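Local coordinates for protein putative RnfG subunit of electron transport complex (Thermotoga maritima, PDB 3DCZ) that probably serves as the FMN-carrying subunit of a membrane-bound complex that couples electron transfer to ion translocation, at residues 64-69 against 196-200; 89-94 against 190-194. All coordinates share one frame; numbering follows the deposited sequence.

Contact 1 of 2, residues 64-69 against 196-200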
loop_
_atom_site.group_PDB
_atom_site.type_symbol
_atom_site.label_atom_id
_atom_site.label_comp_id
_atom_site.label_asym_id
_atom_site.label_seq_id
_atom_site.Cartn_x
_atom_site.Cartn_y
_atom_site.Cartn_z
ATOM N N TYR A 64 12.974 -8.901 -5.713
ATOM C CA TYR A 64 13.356 -8.107 -6.875
ATOM C C TYR A 64 14.694 -7.415 -6.621
ATOM O O TYR A 64 15.145 -7.295 -5.477
ATOM C CB TYR A 64 12.300 -7.036 -7.143
ATOM C CG TYR A 64 10.919 -7.551 -7.482
ATOM C CD1 TYR A 64 10.561 -7.841 -8.787
ATOM C CD2 TYR A 64 9.960 -7.767 -6.473
ATOM C CE1 TYR A 64 9.303 -8.286 -9.107
ATOM C CE2 TYR A 64 8.699 -8.198 -6.790
ATOM C CZ TYR A 64 8.352 -8.442 -8.098
ATOM O OH TYR A 64 7.098 -8.907 -8.463
ATOM N N LYS A 65 15.304 -6.860 -7.674
ATOM C CA LYS A 65 16.570 -6.167 -7.484
ATOM C C LYS A 65 16.463 -5.060 -6.444
ATOM O O LYS A 65 17.393 -4.815 -5.685
ATOM C CB LYS A 65 17.108 -5.604 -8.814
ATOM C CG LYS A 65 18.492 -5.056 -8.727
ATOM N N GLU A 66 15.330 -4.378 -6.430
ATOM C CA GLU A 66 15.148 -3.151 -5.689
ATOM C C GLU A 66 14.390 -3.323 -4.381
ATOM O O GLU A 66 14.189 -2.363 -3.651
ATOM C CB GLU A 66 14.371 -2.152 -6.557
ATOM C CG GLU A 66 15.017 -1.913 -7.912
ATOM C CD GLU A 66 15.598 -0.556 -8.001
ATOM O OE1 GLU A 66 14.802 0.389 -8.181
ATOM O OE2 GLU A 66 16.829 -0.437 -7.890
ATOM N N GLY A 67 13.932 -4.546 -4.085
ATOM C CA GLY A 67 13.222 -4.764 -2.837
ATOM C C GLY A 67 12.549 -6.126 -2.824
ATOM O O GLY A 67 12.821 -6.975 -3.681
ATOM N N VAL A 68 11.664 -6.290 -1.848
ATOM C CA VAL A 68 11.050 -7.586 -1.575
ATOM C C VAL A 68 9.549 -7.405 -1.322
ATOM O O VAL A 68 9.136 -6.510 -0.603
ATOM C CB VAL A 68 11.698 -8.249 -0.317
ATOM C CG1 VAL A 68 11.060 -9.649 -0.081
ATOM C CG2 VAL A 68 13.206 -8.369 -0.445
ATOM N N VAL A 69 8.754 -8.263 -1.953
ATOM C CA VAL A 69 7.325 -8.345 -1.699
ATOM C C VAL A 69 7.038 -9.513 -0.771
ATOM O O VAL A 69 7.553 -10.621 -0.959
ATOM C CB VAL A 69 6.550 -8.475 -3.019
ATOM C CG1 VAL A 69 5.063 -8.743 -2.756
ATOM C CG2 VAL A 69 6.766 -7.185 -3.887
ATOM N N ASN A 196 5.692 0.391 -5.418
ATOM C CA ASN A 196 5.822 0.070 -6.811
ATOM C C ASN A 196 6.063 -1.431 -7.041
ATOM O O ASN A 196 5.564 -2.023 -7.990
ATOM C CB ASN A 196 6.950 0.879 -7.433
ATOM C CG ASN A 196 6.562 2.304 -7.755
ATOM O OD1 ASN A 196 5.386 2.592 -8.050
ATOM N ND2 ASN A 196 7.549 3.190 -7.762
ATOM N N LEU A 197 6.862 -2.053 -6.180
ATOM C CA LEU A 197 7.082 -3.486 -6.289
ATOM C C LEU A 197 5.841 -4.309 -6.011
ATOM O O LEU A 197 5.593 -5.331 -6.674
ATOM C CB LEU A 197 8.241 -3.922 -5.381
ATOM C CG LEU A 197 9.626 -3.418 -5.789
ATOM C CD1 LEU A 197 10.634 -3.842 -4.725
ATOM C CD2 LEU A 197 9.949 -3.957 -7.165
HETATM N N MSE A 198 5.078 -3.915 -4.994
HETATM C CA MSE A 198 3.849 -4.618 -4.674
HETATM C C MSE A 198 2.873 -4.559 -5.852
HETATM O O MSE A 198 2.228 -5.540 -6.191
HETATM C CB MSE A 198 3.231 -4.016 -3.400
HETATM C CG MSE A 198 3.866 -4.536 -2.141
HETATM SE SE MSE A 198 2.966 -3.691 -0.577
HETATM C CE MSE A 198 4.310 -2.666 -0.610
ATOM N N TYR A 199 2.803 -3.392 -6.488
ATOM C CA TYR A 199 1.975 -3.234 -7.690
ATOM C C TYR A 199 2.462 -4.137 -8.824
ATOM O O TYR A 199 1.657 -4.828 -9.463
ATOM C CB TYR A 199 1.940 -1.780 -8.109
ATOM C CG TYR A 199 1.178 -1.533 -9.386
ATOM C CD1 TYR A 199 -0.232 -1.580 -9.421
ATOM C CD2 TYR A 199 1.853 -1.225 -10.567
ATOM C CE1 TYR A 199 -0.918 -1.341 -10.619
ATOM C CE2 TYR A 199 1.158 -0.997 -11.749
ATOM C CZ TYR A 199 -0.222 -1.050 -11.758
ATOM O OH TYR A 199 -0.896 -0.766 -12.953
ATOM N N ARG A 200 3.779 -4.166 -9.046
ATOM C CA ARG A 200 4.343 -5.056 -10.041
ATOM C C ARG A 200 3.930 -6.488 -9.793
ATOM O O ARG A 200 3.503 -7.186 -10.699
ATOM C CB ARG A 200 5.837 -4.963 -10.041
ATOM C CG ARG A 200 6.361 -3.871 -10.877
ATOM C CD ARG A 200 7.884 -3.964 -10.905
ATOM N NE ARG A 200 8.410 -5.202 -11.479
ATOM C CZ ARG A 200 9.711 -5.529 -11.515
ATOM N NH1 ARG A 200 10.626 -4.756 -10.940
ATOM N NH2 ARG A 200 10.103 -6.623 -12.097
#

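Contact 2 of 2, residues 89-94 against 190-194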
loop_
_atom_site.group_PDB
_atom_site.type_symbol
_atom_site.label_atom_id
_atom_site.label_comp_id
_atom_site.label_asym_id
_atom_site.label_seq_id
_atom_site.Cartn_x
_atom_site.Cartn_y
_atom_site.Cartn_z
ATOM N N GLY A 89 5.709 -5.060 1.898
ATOM C CA GLY A 89 6.906 -4.902 1.138
ATOM C C GLY A 89 8.034 -4.240 1.883
ATOM O O GLY A 89 7.845 -3.635 2.955
ATOM N N TYR A 90 9.206 -4.402 1.305
ATOM C CA TYR A 90 10.454 -3.901 1.841
ATOM C C TYR A 90 11.301 -3.288 0.720
ATOM O O TYR A 90 11.344 -3.815 -0.379
ATOM C CB TYR A 90 11.261 -5.066 2.433
ATOM C CG TYR A 90 12.688 -4.712 2.804
ATOM C CD1 TYR A 90 13.000 -4.086 4.013
ATOM C CD2 TYR A 90 13.732 -4.958 1.906
ATOM C CE1 TYR A 90 14.316 -3.759 4.304
ATOM C CE2 TYR A 90 15.030 -4.641 2.205
ATOM C CZ TYR A 90 15.316 -4.037 3.387
ATOM O OH TYR A 90 16.658 -3.733 3.601
ATOM N N ALA A 91 12.023 -2.225 1.019
ATOM C CA ALA A 91 13.086 -1.734 0.163
ATOM C C ALA A 91 14.253 -1.302 1.027
ATOM O O ALA A 91 14.058 -0.860 2.153
ATOM C CB ALA A 91 12.589 -0.555 -0.729
ATOM N N PRO A 92 15.473 -1.455 0.499
ATOM C CA PRO A 92 16.655 -0.931 1.235
ATOM C C PRO A 92 16.481 0.567 1.581
ATOM O O PRO A 92 15.975 1.327 0.784
ATOM C CB PRO A 92 17.810 -1.158 0.268
ATOM C CG PRO A 92 17.357 -2.193 -0.702
ATOM C CD PRO A 92 15.835 -2.092 -0.775
ATOM N N GLY A 93 16.860 0.970 2.787
ATOM C CA GLY A 93 16.498 2.295 3.319
ATOM C C GLY A 93 15.591 2.055 4.520
ATOM O O GLY A 93 15.466 2.906 5.397
ATOM N N PHE A 94 14.961 0.884 4.559
ATOM C CA PHE A 94 14.270 0.422 5.749
ATOM C C PHE A 94 15.259 -0.221 6.709
ATOM O O PHE A 94 16.413 0.205 6.782
ATOM C CB PHE A 94 13.175 -0.549 5.372
ATOM C CG PHE A 94 12.082 0.078 4.572
ATOM C CD1 PHE A 94 11.963 1.461 4.474
ATOM C CD2 PHE A 94 11.159 -0.713 3.930
ATOM C CE1 PHE A 94 10.937 2.008 3.748
ATOM C CE2 PHE A 94 10.165 -0.150 3.181
ATOM C CZ PHE A 94 10.069 1.209 3.091
ATOM N N ALA A 190 12.059 5.013 -0.375
ATOM C CA ALA A 190 12.043 3.587 -0.084
ATOM C C ALA A 190 10.604 3.099 0.012
ATOM O O ALA A 190 10.256 2.016 -0.453
ATOM C CB ALA A 190 12.829 3.273 1.227
ATOM N N VAL A 191 9.746 3.912 0.613
ATOM C CA VAL A 191 8.298 3.574 0.677
ATOM C C VAL A 191 7.693 3.473 -0.729
ATOM O O VAL A 191 7.002 2.508 -1.051
ATOM C CB VAL A 191 7.502 4.575 1.519
ATOM C CG1 VAL A 191 5.974 4.213 1.544
ATOM C CG2 VAL A 191 8.069 4.638 2.940
ATOM N N VAL A 192 7.933 4.483 -1.556
ATOM C CA VAL A 192 7.483 4.465 -2.943
ATOM C C VAL A 192 7.994 3.225 -3.688
ATOM O O VAL A 192 7.264 2.575 -4.435
ATOM C CB VAL A 192 7.899 5.782 -3.632
ATOM C CG1 VAL A 192 7.961 5.665 -5.172
ATOM C CG2 VAL A 192 6.965 6.896 -3.186
ATOM N N THR A 193 9.262 2.866 -3.470
ATOM C CA THR A 193 9.831 1.702 -4.156
ATOM C C THR A 193 9.082 0.434 -3.772
ATOM O O THR A 193 8.686 -0.361 -4.643
ATOM C CB THR A 193 11.327 1.575 -3.847
ATOM O OG1 THR A 193 12.018 2.700 -4.433
ATOM C CG2 THR A 193 11.916 0.294 -4.440
ATOM N N ALA A 194 8.901 0.234 -2.468
ATOM C CA ALA A 194 8.125 -0.903 -1.956
ATOM C C ALA A 194 6.715 -0.976 -2.588
ATOM O O ALA A 194 6.264 -2.030 -3.068
ATOM C CB ALA A 194 8.042 -0.835 -0.423
#

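Contact 1 of 2, residues 64-69 against 196-200
L197 projects from helix 188-206 against the turn end of a beta hairpin, where it meets Y64, G67 and V69, a compact example of a helix laid on the face of an antiparallel sheet. Y64 and G67 bound a type I turn joining strands 59-64 and 67-77, tied by the bond from Y64 N to G67 O (2.8 Å). The two methyls of L197 divide the work. CD2 lies over one face of the Y64 ring, 4.1 Å from its centroid, a CH-pi contact. CD1 turns to the turn backbone instead and comes within 3.3 Å of G67 CA; any side chain at G67 would run into it. With CG of Y64 anti to the carbonyl carbon (chi1 -62°), the ring runs forward along the helix, towards its C-terminal part, and the ring and the leucine lie antiparallel to one another, side by side.

One turn on, R200 bends at chi3 and brings its guanidinium to the same side of the ring as L197. Its plane is inclined to the ring by 57°, so the groups are not stacked: Y64 CD1 sits over the rim of the guanidinium, and NH2 approaches Y64 CE1 obliquely at 3.5 Å. The phenol OH is hydrogen-bonded to E204 further along the helix. Putting an alanine in place of Y64 would probably uncover L197 CD2, deprive R200 of its aromatic neighbour and leave E204 without its hydroxyl partner.

Deeper in, strand 67-69 passes the helix segment at 48°, with the axes 8.1 Å apart. Here V69 directs one branch, CG2, at the helix backbone, touching L197 CB and lying 3.5 Å from L197 O.

Contact 2 of 2, residues 89-94 against 190-194
A190 meets the F94 side chain at close range, its CB 3.4 Å from F94 CE1. The ring owes this position to its first two torsions: CG stands anti to the carbonyl carbon (chi1 -65°), and a chi2 of -14° turns the ring so that CE1 and CZ reach the helix. The approach is oblique. CZ lies 3.6 Å from A190 O and 4.0 Å from V191 CG2, while CE2 extends the contact to A194 CB.

A91 is the second point of apolar contact. Its methyl rests 3.5 Å from A190 O and 3.9 Å from T193 CG2. T193 holds CG2 anti to its own backbone nitrogen, and OG1, on another branch, bonds to R189 O one turn back, so that the hydroxyl is satisfied within the helix and a carbon faces A91. A194, small as well, places CB against the backbone of G89 and Y90.

Between A91 and F94 the chain makes a type II turn, closed by F94 N to A91 O (3.1 Å), with P92 and G93 at its corners. G93 has a phi of 115°, where a CB would collide with the carbonyl oxygen of P92. The arrangement is thus a proline-glycine type II turn, following a sheet strand and packed against A190 and A194 at the edge where the antiparallel sheet meets helix 188-206 in this FMN-binding domain.

Contacts 1 and 2 hang on successive turns of helix 188-206 and on adjacent strands of one antiparallel sheet, 67-77 and 83-90, joined where V68 O meets Y90 N at 2.8 Å. Each is partly buried, grading from an interior of small or aliphatic residues to an exposed turn. Their chemistry differs: contact 1 uses larger side chains, L197, Y64 and R200, beside V69, and at its outer edge the tyrosine and arginine add polar groups, whereas in contact 2 small residues, alanines and a glycine, let helix and backbone come close, and a phenylalanine fills the flank. E66 O touches both T193 CG2 and P92 CD, and M198 CE reaches G89 N, so the two interfaces are continuous.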